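Blr6230 protein (PDB 5NGG) is a zinc-dependent beta-lactamase of subclass B3, an enzyme class that hydrolyses the amide bond of beta-lactam antibiotics. Local coordinates at residues Glu39-Gln42 with Tyr48-Gly51; Ala206-Val211 with Asp221-Thr226. One frame throughout, in Å; residues are numbered along the deposited sequence.

Contact 1. Residues Glu39-Gln42 with Tyr48-Gly51; sequences EPFQ and YYVG
Phe41 and Tyr49 form an antiparallel hydrogen-bonded pair: Phe41 N gives its hydrogen to Tyr49 O at 3.1 Å, and Tyr49 N returns one to Phe41 O at 2.8 Å. Beside them Gln42 and Tyr48 make a non-hydrogen-bonded pair, and the same Phe41 O also receives a CA-H...O contact from Tyr48 CA. The two side chains of the first pair lie on one face of the sheet. There CB of Tyr49 sits over one face of the Phe41 ring, displaced toward the rim, 3.5 Å from Phe41 CE1, in a CH-pi contact. With chi1 of 66°, Phe41 holds its ring between backbone N and carbonyl carbon, so that it leans back over the partner strand; Tyr49 sends its own ring onward, and the two nearly parallel rings (16°) are slid apart with little overlap. These strands are the hairpin 41-44/47-49 at the outer border of the seven-stranded sheet, one of the two sheets of the metallo-beta-lactamase alpha-beta/beta-alpha fold. Large aromatic residues suit this face because Met248 of helix 248-253 packs on both. The hydroxyl of Tyr49 is hydrogen-bonded to Thr52 O. On the other face the extended Gln42 chain passes obliquely across the Tyr48 ring, Gln42 CG 3.6 Å from Tyr48 CE2, with amide and ring planes only 9° apart. Its long aliphatic part can lie against an aromatic ring while Gln42 NE2 bonds Asp45 O in the turn. Where the pairing ends, Pro40 CB approaches Val50 CG1 at 4.3 Å.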
loop_
_atom_site.group_PDB
_atom_site.type_symbol
_atom_site.label_atom_id
_atom_site.label_comp_id
_atom_site.label_asym_id
_atom_site.label_seq_id
_atom_site.Cartn_x
_atom_site.Cartn_y
_atom_site.Cartn_z
ATOM N N GLU A 39 15.257 7.198 -6.892
ATOM C CA GLU A 39 16.422 6.599 -6.249
ATOM C C GLU A 39 16.025 5.948 -4.913
ATOM O O GLU A 39 15.449 6.624 -4.049
ATOM C CB GLU A 39 17.493 7.668 -6.013
ATOM C CG GLU A 39 18.892 7.120 -5.813
ATOM C CD GLU A 39 19.491 6.577 -7.096
ATOM O OE1 GLU A 39 18.957 6.885 -8.188
ATOM O OE2 GLU A 39 20.487 5.825 -7.007
ATOM N N PRO A 40 16.374 4.662 -4.716
ATOM C CA PRO A 40 16.019 4.014 -3.456
ATOM C C PRO A 40 16.839 4.545 -2.287
ATOM O O PRO A 40 17.933 5.063 -2.477
ATOM C CB PRO A 40 16.301 2.544 -3.746
ATOM C CG PRO A 40 17.399 2.570 -4.747
ATOM C CD PRO A 40 17.044 3.725 -5.635
ATOM N N PHE A 41 16.323 4.354 -1.075
ATOM C CA PHE A 41 16.980 4.915 0.104
ATOM C C PHE A 41 16.481 4.263 1.376
ATOM O O PHE A 41 15.385 3.704 1.460
ATOM C CB PHE A 41 16.788 6.439 0.195
ATOM C CG PHE A 41 15.358 6.892 0.417
ATOM C CD1 PHE A 41 14.453 6.994 -0.645
ATOM C CD2 PHE A 41 14.915 7.201 1.699
ATOM C CE1 PHE A 41 13.147 7.411 -0.432
ATOM C CE2 PHE A 41 13.605 7.629 1.909
ATOM C CZ PHE A 41 12.714 7.723 0.840
ATOM N N GLN A 42 17.311 4.336 2.406
ATOM C CA GLN A 42 16.945 3.953 3.779
ATOM C C GLN A 42 16.048 5.053 4.350
ATOM O O GLN A 42 16.486 6.199 4.497
ATOM C CB GLN A 42 18.212 3.780 4.639
ATOM C CG GLN A 42 17.897 3.283 6.045
ATOM C CD GLN A 42 19.126 3.193 6.922
ATOM O OE1 GLN A 42 20.191 3.708 6.581
ATOM N NE2 GLN A 42 18.981 2.560 8.066
ATOM N N TYR A 48 13.278 0.456 4.005
ATOM C CA TYR A 48 13.955 1.010 2.832
ATOM C C TYR A 48 12.918 1.219 1.720
ATOM O O TYR A 48 12.091 0.335 1.461
ATOM C CB TYR A 48 15.052 0.065 2.307
ATOM C CG TYR A 48 16.159 -0.195 3.307
ATOM C CD1 TYR A 48 15.966 -1.044 4.393
ATOM C CD2 TYR A 48 17.396 0.450 3.194
ATOM C CE1 TYR A 48 16.963 -1.249 5.336
ATOM C CE2 TYR A 48 18.403 0.236 4.127
ATOM C CZ TYR A 48 18.184 -0.611 5.188
ATOM O OH TYR A 48 19.177 -0.811 6.132
ATOM N N TYR A 49 12.979 2.372 1.055
ATOM C CA TYR A 49 12.101 2.675 -0.085
ATOM C C TYR A 49 12.749 2.161 -1.358
ATOM O O TYR A 49 13.897 2.503 -1.633
ATOM C CB TYR A 49 11.889 4.197 -0.180
ATOM C CG TYR A 49 10.852 4.601 -1.197
ATOM C CD1 TYR A 49 11.171 4.731 -2.553
ATOM C CD2 TYR A 49 9.549 4.851 -0.820
ATOM C CE1 TYR A 49 10.217 5.082 -3.506
ATOM C CE2 TYR A 49 8.587 5.216 -1.774
ATOM C CZ TYR A 49 8.908 5.319 -3.110
ATOM O OH TYR A 49 7.899 5.668 -3.975
ATOM N N VAL A 50 12.026 1.340 -2.135
ATOM C CA VAL A 50 12.504 0.761 -3.403
ATOM C C VAL A 50 11.473 0.919 -4.527
ATOM O O VAL A 50 11.538 0.222 -5.549
ATOM C CB VAL A 50 12.942 -0.719 -3.256
ATOM C CG1 VAL A 50 14.127 -0.844 -2.313
ATOM C CG2 VAL A 50 11.793 -1.588 -2.772
ATOM N N GLY A 51 10.516 1.838 -4.351
ATOM C CA GLY A 51 9.447 2.029 -5.340
ATOM C C GLY A 51 9.834 2.965 -6.476
ATOM O O GLY A 51 11.011 3.232 -6.763
#

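Contact 2. Residues Ala206-Val211 with Asp221-Thr226; sequences ALNRLV and DDYRAT
Tyr223 reaches from helix 219-232 to Asn208 and Leu210 in the loop 206-211, and its side chain carries every contact between the two segments. From the helix backbone its CB points toward the loop. The ring beyond it first meets Leu210 at CE2 and CD2: Leu210 CD2 lies 3.8 Å from Tyr223 CE2 and 4.1 Å from Tyr223 CD2, with the two side chains crossing at about a right angle. Leucine suits this place because a branched methyl can pack against an aromatic ring without asking for a polar partner. Its CG stands opposite the carbonyl carbon (chi1 -57°); CD1 continues the chain extended, and the other branch, CD2, folds off it and reaches the ring although the first bond does not aim there. Farther out, CZ has Asn208 ND2 at 4.1 Å, near the ring plane. The phenol oxygen then takes a hydrogen bond from that amide, Asn208 ND2 to Tyr223 OH, at 2.9 Å and 161°. The oxygen lies practically in the Asn208 amide plane, whereas amide and ring are turned 65° from each other.

The loop belongs to the connection between strand 193-199 and helix 219-232 of the metallo-beta-lactamase fold, next to the zinc centre: the Tyr223 side chain comes within about 4 Å of that of His177, a zinc ligand seen in this structure. Asparagine fits because its short amide presents both donor and acceptor. Asn208 ND2 also bonds His177 O, and Asn208 OD1 bonds Tyr136 OH, which together fix the amide's rotation. Tyr223 OH is hydrogen-bonded to Thr204 O as well, so the buried hydroxyl has two polar partners.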
loop_
_atom_site.group_PDB
_atom_site.type_symbol
_atom_site.label_atom_id
_atom_site.label_comp_id
_atom_site.label_asym_id
_atom_site.label_seq_id
_atom_site.Cartn_x
_atom_site.Cartn_y
_atom_site.Cartn_z
ATOM N N ALA A 206 -10.776 6.884 -5.835
ATOM C CA ALA A 206 -10.107 6.427 -7.059
ATOM C C ALA A 206 -11.166 5.876 -8.031
ATOM O O ALA A 206 -12.104 6.616 -8.350
ATOM C CB ALA A 206 -8.988 5.451 -6.698
ATOM N N LEU A 207 -11.045 4.634 -8.502
ATOM C CA LEU A 207 -11.948 4.063 -9.504
ATOM C C LEU A 207 -13.188 3.421 -8.898
ATOM O O LEU A 207 -14.017 2.910 -9.634
ATOM C CB LEU A 207 -11.220 3.035 -10.378
ATOM C CG LEU A 207 -10.046 3.566 -11.181
ATOM C CD1 LEU A 207 -9.454 2.401 -11.951
ATOM C CD2 LEU A 207 -10.459 4.709 -12.115
ATOM N N ASN A 208 -13.318 3.398 -7.576
ATOM C CA ASN A 208 -14.443 2.680 -6.978
ATOM C C ASN A 208 -15.796 3.369 -7.168
ATOM O O ASN A 208 -15.901 4.595 -7.165
ATOM C CB ASN A 208 -14.202 2.475 -5.490
ATOM C CG ASN A 208 -13.088 1.492 -5.223
ATOM O OD1 ASN A 208 -12.847 0.545 -6.008
ATOM N ND2 ASN A 208 -12.419 1.658 -4.104
ATOM N N ARG A 209 -16.817 2.540 -7.337
ATOM C CA ARG A 209 -18.207 2.996 -7.382
ATOM C C ARG A 209 -18.781 2.843 -5.968
ATOM O O ARG A 209 -18.722 1.769 -5.374
ATOM C CB ARG A 209 -18.995 2.133 -8.364
ATOM C CG ARG A 209 -18.486 2.224 -9.794
ATOM C CD ARG A 209 -19.459 1.614 -10.805
ATOM N NE ARG A 209 -19.772 0.234 -10.434
ATOM C CZ ARG A 209 -19.041 -0.846 -10.741
ATOM N NH1 ARG A 209 -18.005 -0.770 -11.569
ATOM N NH2 ARG A 209 -19.392 -2.035 -10.253
ATOM N N LEU A 210 -19.336 3.933 -5.459
ATOM C CA LEU A 210 -19.874 3.998 -4.099
ATOM C C LEU A 210 -21.368 3.744 -3.996
ATOM O O LEU A 210 -21.840 3.311 -2.935
ATOM C CB LEU A 210 -19.537 5.371 -3.494
ATOM C CG LEU A 210 -18.041 5.734 -3.464
ATOM C CD1 LEU A 210 -17.883 7.149 -2.953
ATOM C CD2 LEU A 210 -17.241 4.757 -2.622
ATOM N N VAL A 211 -22.085 4.048 -5.076
ATOM C CA VAL A 211 -23.535 3.986 -5.134
ATOM C C VAL A 211 -23.934 3.447 -6.502
ATOM O O VAL A 211 -23.104 3.423 -7.424
ATOM C CB VAL A 211 -24.169 5.377 -4.908
ATOM C CG1 VAL A 211 -24.008 5.810 -3.452
ATOM C CG2 VAL A 211 -23.585 6.425 -5.849
ATOM N N ASP A 221 -19.790 2.152 4.172
ATOM C CA ASP A 221 -19.584 1.931 5.595
ATOM C C ASP A 221 -18.127 1.632 5.916
ATOM O O ASP A 221 -17.598 2.151 6.912
ATOM C CB ASP A 221 -20.504 0.812 6.109
ATOM C CG ASP A 221 -21.955 1.232 6.224
ATOM O OD1 ASP A 221 -22.223 2.344 6.704
ATOM O OD2 ASP A 221 -22.818 0.425 5.857
ATOM N N ASP A 222 -17.478 0.816 5.076
ATOM C CA ASP A 222 -16.067 0.497 5.269
ATOM C C ASP A 222 -15.191 1.772 5.255
ATOM O O ASP A 222 -14.359 1.979 6.152
ATOM C CB ASP A 222 -15.605 -0.540 4.245
ATOM C CG ASP A 222 -16.058 -1.960 4.549
ATOM O OD1 ASP A 222 -16.570 -2.275 5.663
ATOM O OD2 ASP A 222 -15.819 -2.814 3.660
ATOM N N TYR A 223 -15.347 2.617 4.240
ATOM C CA TYR A 223 -14.555 3.857 4.158
ATOM C C TYR A 223 -14.689 4.707 5.404
ATOM O O TYR A 223 -13.741 5.199 5.972
ATOM C CB TYR A 223 -14.967 4.690 2.962
ATOM C CG TYR A 223 -14.255 4.397 1.645
ATOM C CD1 TYR A 223 -12.967 4.883 1.384
ATOM C CD2 TYR A 223 -14.896 3.713 0.619
ATOM C CE1 TYR A 223 -12.354 4.670 0.162
ATOM C CE2 TYR A 223 -14.293 3.506 -0.614
ATOM C CZ TYR A 223 -13.025 3.977 -0.829
ATOM O OH TYR A 223 -12.485 3.791 -2.086
ATOM N N ARG A 224 -15.925 4.927 5.843
ATOM C CA ARG A 224 -16.143 5.813 7.011
ATOM C C ARG A 224 -15.638 5.180 8.323
ATOM O O ARG A 224 -15.114 5.886 9.185
ATOM C CB ARG A 224 -17.599 6.294 7.092
ATOM C CG ARG A 224 -17.976 7.315 6.014
ATOM C CD ARG A 224 -19.483 7.441 5.912
ATOM N NE ARG A 224 -19.982 8.518 5.071
ATOM C CZ ARG A 224 -19.360 9.662 4.781
ATOM N NH1 ARG A 224 -18.159 9.937 5.256
ATOM N NH2 ARG A 224 -19.969 10.548 4.002
ATOM N N ALA A 225 -15.725 3.858 8.450
ATOM C CA ALA A 225 -15.090 3.175 9.599
ATOM C C ALA A 225 -13.565 3.370 9.552
ATOM O O ALA A 225 -12.924 3.666 10.564
ATOM C CB ALA A 225 -15.432 1.690 9.613
ATOM N N THR A 226 -12.995 3.282 8.354
ATOM C CA THR A 226 -11.552 3.446 8.191
ATOM C C THR A 226 -11.040 4.859 8.479
ATOM O O THR A 226 -10.005 5.021 9.141
ATOM C CB THR A 226 -11.162 2.943 6.795
ATOM O OG1 THR A 226 -11.277 1.520 6.820
ATOM C CG2 THR A 226 -9.744 3.360 6.409
#

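Overall arrangement
From the N terminus, the chain passes helix 23-30 and enters strand 41-44, where contact 1 closes a short loop by pairing it with strand 47-49 at the border of the seven-stranded sheet. The chain then builds the rest of that sheet and the first four strands of the second. Contact 2 closes after strand 193-199, when helix 219-232 turns back onto the loop that precedes it; strand 237-239 follows. The two loops neither nest nor cross; they follow in series, on opposite sides of the chain's centre, with the centres of the two contacts 30 Å apart and their nearest atoms about 17 Å. Contact 1 joins neighbouring strands, contact 2 a helix and loop near the zinc ligand His177.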